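Local coordinates for protein soluble lytic murein transglycosylase (Pseudomonas aeruginosa, PDB 5OHU) that cleaves the glycan strands of bacterial peptidoglycan as a lytic transglycosylase, working in both exolytic and endolytic modes, at residues R305-T310 and K332-L337; I496-R501 and Q612-Y617. One frame throughout, in Å; residues are numbered along the deposited sequence.

Contact 1 of 2, residues R305-T310 and K332-L337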
loop_
_atom_site.group_PDB
_atom_site.type_symbol
_atom_site.label_atom_id
_atom_site.label_comp_id
_atom_site.label_asym_id
_atom_site.label_seq_id
_atom_site.Cartn_x
_atom_site.Cartn_y
_atom_site.Cartn_z
ATOM N N ARG A 305 1.366 -21.746 -9.467
ATOM C CA ARG A 305 0.135 -20.968 -9.439
ATOM C C ARG A 305 0.204 -19.788 -8.489
ATOM O O ARG A 305 -0.548 -18.825 -8.659
ATOM C CB ARG A 305 -1.048 -21.858 -9.042
ATOM C CG ARG A 305 -1.265 -23.026 -9.966
ATOM C CD ARG A 305 -0.998 -22.598 -11.394
ATOM N NE ARG A 305 -0.632 -23.732 -12.261
ATOM C CZ ARG A 305 -0.684 -23.736 -13.595
ATOM N NH1 ARG A 305 -1.085 -22.645 -14.227
ATOM N NH2 ARG A 305 -0.322 -24.824 -14.281
ATOM N N ASP A 306 1.067 -19.848 -7.490
ATOM C CA ASP A 306 1.141 -18.834 -6.449
ATOM C C ASP A 306 2.398 -18.008 -6.712
ATOM O O ASP A 306 3.525 -18.478 -6.492
ATOM C CB ASP A 306 1.151 -19.502 -5.076
ATOM C CG ASP A 306 1.021 -18.527 -3.952
ATOM O OD1 ASP A 306 1.635 -17.446 -4.016
ATOM O OD2 ASP A 306 0.321 -18.853 -2.978
ATOM N N ASN A 307 2.200 -16.779 -7.202
ATOM C CA ASN A 307 3.324 -15.948 -7.619
ATOM C C ASN A 307 4.248 -15.630 -6.451
ATOM O O ASN A 307 5.469 -15.581 -6.623
ATOM C CB ASN A 307 2.816 -14.656 -8.248
ATOM C CG ASN A 307 2.309 -14.849 -9.665
ATOM O OD1 ASN A 307 2.332 -15.949 -10.221
ATOM N ND2 ASN A 307 1.835 -13.771 -10.252
ATOM N N THR A 308 3.687 -15.389 -5.261
ATOM C CA THR A 308 4.526 -15.136 -4.097
ATOM C C THR A 308 5.424 -16.334 -3.797
ATOM O O THR A 308 6.605 -16.167 -3.469
ATOM C CB THR A 308 3.663 -14.795 -2.886
ATOM O OG1 THR A 308 2.818 -13.691 -3.223
ATOM C CG2 THR A 308 4.561 -14.386 -1.684
ATOM N N VAL A 309 4.892 -17.553 -3.942
ATOM C CA VAL A 309 5.702 -18.738 -3.678
ATOM C C VAL A 309 6.728 -18.942 -4.780
ATOM O O VAL A 309 7.843 -19.404 -4.520
ATOM C CB VAL A 309 4.808 -19.989 -3.510
ATOM C CG1 VAL A 309 5.661 -21.248 -3.379
ATOM C CG2 VAL A 309 3.878 -19.835 -2.303
ATOM N N THR A 310 6.372 -18.622 -6.021
ATOM C CA THR A 310 7.317 -18.787 -7.117
ATOM C C THR A 310 8.510 -17.865 -6.946
ATOM O O THR A 310 9.655 -18.277 -7.153
ATOM C CB THR A 310 6.628 -18.495 -8.449
ATOM O OG1 THR A 310 5.488 -19.344 -8.578
ATOM C CG2 THR A 310 7.565 -18.755 -9.596
ATOM N N LYS A 332 10.405 -21.117 -16.633
ATOM C CA LYS A 332 9.070 -21.698 -16.528
ATOM C C LYS A 332 8.046 -20.729 -15.941
ATOM O O LYS A 332 6.913 -21.132 -15.679
ATOM C CB LYS A 332 9.109 -22.962 -15.663
ATOM C CG LYS A 332 10.061 -24.067 -16.129
ATOM C CD LYS A 332 10.175 -25.167 -15.058
ATOM C CE LYS A 332 10.985 -26.373 -15.542
ATOM N NZ LYS A 332 12.324 -26.528 -14.886
ATOM N N LEU A 333 8.418 -19.471 -15.695
ATOM C CA LEU A 333 7.541 -18.538 -14.987
ATOM C C LEU A 333 6.264 -18.257 -15.781
ATOM O O LEU A 333 6.266 -18.277 -17.013
ATOM C CB LEU A 333 8.259 -17.216 -14.743
ATOM C CG LEU A 333 9.535 -17.304 -13.904
ATOM C CD1 LEU A 333 10.240 -15.963 -13.881
ATOM C CD2 LEU A 333 9.133 -17.721 -12.507
ATOM N N PRO A 334 5.167 -17.990 -15.094
ATOM C CA PRO A 334 3.957 -17.539 -15.779
ATOM C C PRO A 334 4.219 -16.188 -16.438
ATOM O O PRO A 334 5.077 -15.416 -16.009
ATOM C CB PRO A 334 2.931 -17.386 -14.648
ATOM C CG PRO A 334 3.704 -17.394 -13.383
ATOM C CD PRO A 334 5.008 -18.068 -13.638
ATOM N N GLN A 335 3.398 -15.877 -17.442
ATOM C CA GLN A 335 3.622 -14.700 -18.281
ATOM C C GLN A 335 3.764 -13.419 -17.465
ATOM O O GLN A 335 4.640 -12.599 -17.742
ATOM C CB GLN A 335 2.473 -14.570 -19.282
ATOM C CG GLN A 335 2.378 -13.228 -20.011
ATOM C CD GLN A 335 3.520 -12.997 -20.988
ATOM O OE1 GLN A 335 4.262 -13.920 -21.329
ATOM N NE2 GLN A 335 3.662 -11.759 -21.446
ATOM N N ASP A 336 2.890 -13.210 -16.482
ATOM C CA ASP A 336 2.940 -11.979 -15.704
ATOM C C ASP A 336 4.242 -11.843 -14.915
ATOM O O ASP A 336 4.687 -10.718 -14.677
ATOM C CB ASP A 336 1.732 -11.895 -14.774
ATOM C CG ASP A 336 1.639 -13.077 -13.827
ATOM O OD1 ASP A 336 2.178 -14.149 -14.159
ATOM O OD2 ASP A 336 1.010 -12.943 -12.758
ATOM N N LEU A 337 4.873 -12.952 -14.502
ATOM C CA LEU A 337 6.164 -12.823 -13.830
ATOM C C LEU A 337 7.300 -12.724 -14.843
ATOM O O LEU A 337 8.230 -11.929 -14.666
ATOM C CB LEU A 337 6.409 -14.000 -12.888
ATOM C CG LEU A 337 5.653 -14.039 -11.562
ATOM C CD1 LEU A 337 6.227 -15.160 -10.739
ATOM C CD2 LEU A 337 5.770 -12.746 -10.781
#

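Contact 2 of 2, residues I496-R501 and Q612-Y617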
loop_
_atom_site.group_PDB
_atom_site.type_symbol
_atom_site.label_atom_id
_atom_site.label_comp_id
_atom_site.label_asym_id
_atom_site.label_seq_id
_atom_site.Cartn_x
_atom_site.Cartn_y
_atom_site.Cartn_z
ATOM N N ILE A 496 21.093 11.941 -0.523
ATOM C CA ILE A 496 20.144 12.618 0.346
ATOM C C ILE A 496 18.941 13.142 -0.451
ATOM O O ILE A 496 17.806 13.111 0.040
ATOM C CB ILE A 496 20.871 13.720 1.138
ATOM C CG1 ILE A 496 20.016 14.218 2.290
ATOM C CG2 ILE A 496 21.222 14.892 0.258
ATOM C CD1 ILE A 496 20.760 15.197 3.177
ATOM N N PHE A 497 19.152 13.622 -1.677
ATOM C CA PHE A 497 18.023 13.907 -2.558
ATOM C C PHE A 497 17.168 12.658 -2.763
ATOM O O PHE A 497 15.935 12.721 -2.700
ATOM C CB PHE A 497 18.512 14.413 -3.914
ATOM C CG PHE A 497 18.931 15.846 -3.925
ATOM C CD1 PHE A 497 20.162 16.223 -3.417
ATOM C CD2 PHE A 497 18.114 16.814 -4.484
ATOM C CE1 PHE A 497 20.560 17.540 -3.437
ATOM C CE2 PHE A 497 18.512 18.137 -4.516
ATOM C CZ PHE A 497 19.737 18.498 -3.990
ATOM N N ALA A 498 17.821 11.513 -3.015
ATOM C CA ALA A 498 17.105 10.255 -3.205
ATOM C C ALA A 498 16.291 9.870 -1.974
ATOM O O ALA A 498 15.126 9.479 -2.089
ATOM C CB ALA A 498 18.088 9.134 -3.552
ATOM N N ILE A 499 16.895 9.949 -0.788
ATOM C CA ILE A 499 16.176 9.587 0.425
ATOM C C ILE A 499 14.990 10.522 0.610
ATOM O O ILE A 499 13.880 10.094 0.950
ATOM C CB ILE A 499 17.135 9.621 1.631
ATOM C CG1 ILE A 499 18.112 8.440 1.580
ATOM C CG2 ILE A 499 16.366 9.719 2.967
ATOM C CD1 ILE A 499 17.565 7.137 2.150
ATOM N N THR A 500 15.201 11.810 0.351
ATOM C CA THR A 500 14.114 12.772 0.462
ATOM C C THR A 500 13.018 12.481 -0.554
ATOM O O THR A 500 11.829 12.506 -0.221
ATOM C CB THR A 500 14.669 14.178 0.275
ATOM O OG1 THR A 500 15.623 14.428 1.307
ATOM C CG2 THR A 500 13.567 15.208 0.341
ATOM N N ARG A 501 13.404 12.186 -1.796
ATOM C CA ARG A 501 12.413 11.898 -2.823
ATOM C C ARG A 501 11.543 10.697 -2.438
ATOM O O ARG A 501 10.320 10.720 -2.629
ATOM C CB ARG A 501 13.127 11.685 -4.159
ATOM C CG ARG A 501 12.304 10.976 -5.233
ATOM C CD ARG A 501 11.101 11.780 -5.688
ATOM N NE ARG A 501 10.482 11.124 -6.831
ATOM C CZ ARG A 501 9.570 10.164 -6.723
ATOM N NH1 ARG A 501 9.172 9.761 -5.519
ATOM N NH2 ARG A 501 9.060 9.610 -7.814
ATOM N N GLN A 612 15.570 -0.337 -3.662
ATOM C CA GLN A 612 15.708 -0.216 -5.105
ATOM C C GLN A 612 15.316 1.174 -5.579
ATOM O O GLN A 612 15.977 1.723 -6.472
ATOM C CB GLN A 612 14.905 -1.300 -5.813
ATOM C CG GLN A 612 15.381 -2.698 -5.474
ATOM C CD GLN A 612 14.601 -3.783 -6.205
ATOM O OE1 GLN A 612 13.552 -3.516 -6.795
ATOM N NE2 GLN A 612 15.119 -5.017 -6.178
ATOM N N ASN A 613 14.296 1.785 -4.961
ATOM C CA ASN A 613 13.917 3.146 -5.341
ATOM C C ASN A 613 15.047 4.132 -5.043
ATOM O O ASN A 613 15.428 4.941 -5.896
ATOM C CB ASN A 613 12.665 3.611 -4.584
ATOM C CG ASN A 613 11.371 2.964 -5.069
ATOM O OD1 ASN A 613 10.311 3.156 -4.452
ATOM N ND2 ASN A 613 11.466 2.110 -6.075
ATOM N N VAL A 614 15.535 4.126 -3.796
ATOM C CA VAL A 614 16.548 5.085 -3.364
ATOM C C VAL A 614 17.798 4.973 -4.227
ATOM O O VAL A 614 18.343 5.981 -4.681
ATOM C CB VAL A 614 16.875 4.888 -1.874
ATOM C CG1 VAL A 614 18.117 5.693 -1.483
ATOM C CG2 VAL A 614 15.657 5.296 -0.999
ATOM N N LEU A 615 18.273 3.747 -4.472
ATOM C CA LEU A 615 19.463 3.601 -5.303
ATOM C C LEU A 615 19.203 4.117 -6.709
ATOM O O LEU A 615 20.061 4.784 -7.296
ATOM C CB LEU A 615 19.924 2.144 -5.345
ATOM C CG LEU A 615 20.454 1.608 -4.011
ATOM C CD1 LEU A 615 20.675 0.072 -4.066
ATOM C CD2 LEU A 615 21.752 2.333 -3.623
ATOM N N SER A 616 18.034 3.804 -7.273
ATOM C CA SER A 616 17.723 4.268 -8.621
ATOM C C SER A 616 17.615 5.788 -8.658
ATOM O O SER A 616 18.104 6.430 -9.591
ATOM C CB SER A 616 16.420 3.628 -9.111
ATOM O OG SER A 616 16.556 2.217 -9.240
ATOM N N TYR A 617 16.987 6.376 -7.639
ATOM C CA TYR A 617 16.822 7.823 -7.609
ATOM C C TYR A 617 18.169 8.521 -7.494
ATOM O O TYR A 617 18.368 9.581 -8.100
ATOM C CB TYR A 617 15.909 8.238 -6.442
ATOM C CG TYR A 617 14.475 7.720 -6.511
ATOM C CD1 TYR A 617 13.952 7.171 -7.686
ATOM C CD2 TYR A 617 13.650 7.769 -5.392
ATOM C CE1 TYR A 617 12.641 6.693 -7.741
ATOM C CE2 TYR A 617 12.345 7.310 -5.439
ATOM C CZ TYR A 617 11.846 6.778 -6.616
ATOM O OH TYR A 617 10.554 6.315 -6.650
#

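Contact 1 of 2, residues R305-T310 and K332-L337
Asn-307 and Asp-336 approach each other from opposite directions and meet through a single hydrogen bond, Asn-307 ND2 to Asp-336 OD2 at 2.8 Å. The two ends are used differently: the acceptor oxygen lies almost in the plane of the asparagine amide, whereas the donor stands above the carboxylate plane, and the two flat groups are turned 48° apart. With CG between the backbone N and the carbonyl carbon (chi1 58°), the carboxylate of Asp-336 extends toward Asn-307.

The rest of the Asn-307 amide slides alongside apolar groups. Its OD1 faces Pro-334 CG at 3.7 Å, and its CG passes Leu-337 CG at 3.9 Å. One turn on, Thr-310 turns its two branches to different neighbours. The methyl CG2 presses on Leu-333 CD2 at 3.5 Å, a tight carbon pair, and also meets Leu-337 CD1, while OG1 turns back to Asp-306 O at 3.0 Å, an oxygen that Thr-310 N grips as well. Trp-343 of helix 341-354 packs on both leucines.

Pro-334 occupies the N-cap position before helix 335-338, without the side-chain cap that Asp-306 supplies to Val-309 N. An Asp N-cap thus opens helix 307-319, and its first turn packs on the turn and start of helix 335-338, as helix-to-helix packing in the all-helical part of an Slt70-like protein.

Contact 2 of 2, residues I496-R501 and Q612-Y617
Ile-496 O, on the helix that presents Ala-498 to Val-614 and Tyr-617, is gripped twice: Thr-500 N and Thr-500 OG1 reach it from opposite faces of its plane, the hydroxyl at 2.8 Å. The facing helix repeats the device, with Ser-616 N and Ser-616 OG both bonded to Gln-612 O. These polar groups are thereby satisfied within their own helices. The axes of segments 496-501 and 612-617 come within 8.2 Å, their N-to-C directions 136° apart.

Where the helices come close, Ala-498 CB touches Val-614 O at 3.4 Å and lies against Tyr-617 CB. Beside it, Ile-499 CD1 bears obliquely on the valine methyls, 3.9 Å from Val-614 CG1.

Arg-501 and Tyr-617 cross at about a right angle. Chi1 sets Arg-501 CG anti to the backbone N, where it lies 3.5 Å from Tyr-617 CD2, obliquely to the ring; the bend at chi2 (65°) then carries the guanidinium along the ring toward its hydroxyl end. One guanidinium face is covered by the CZ-OH end of the tyrosine, the planes 31° apart, while Arg-501 NE is hydrogen-bonded to Arg-473 O, outside the contact. With these polar groups bonded within their own helices or beyond them, and alanine, isoleucine, valine and the tyrosine CB meeting between, the contact probably rests chiefly on van der Waals packing.

Contacts 1 and 2 follow one another along the chain, the first closing before the second opens, and they share no helix. Their centres are 29 Å apart and their nearest atoms about 13 Å, so neither touches the other. Contact 1 is local, joining helix 307-319 to helix 335-338 across 21 mainly helical residues. Contact 2 spans 110 residues and ties helix 493-504 to helix 605-624 near the end of the chain. Together they illustrate two scales of assembly in a mostly helical protein: helices close in sequence, with helix 323-330 between them, and distant helices packed into one buried interface, probably part of the lysozyme-like catalytic domain, as in Slt70 relatives.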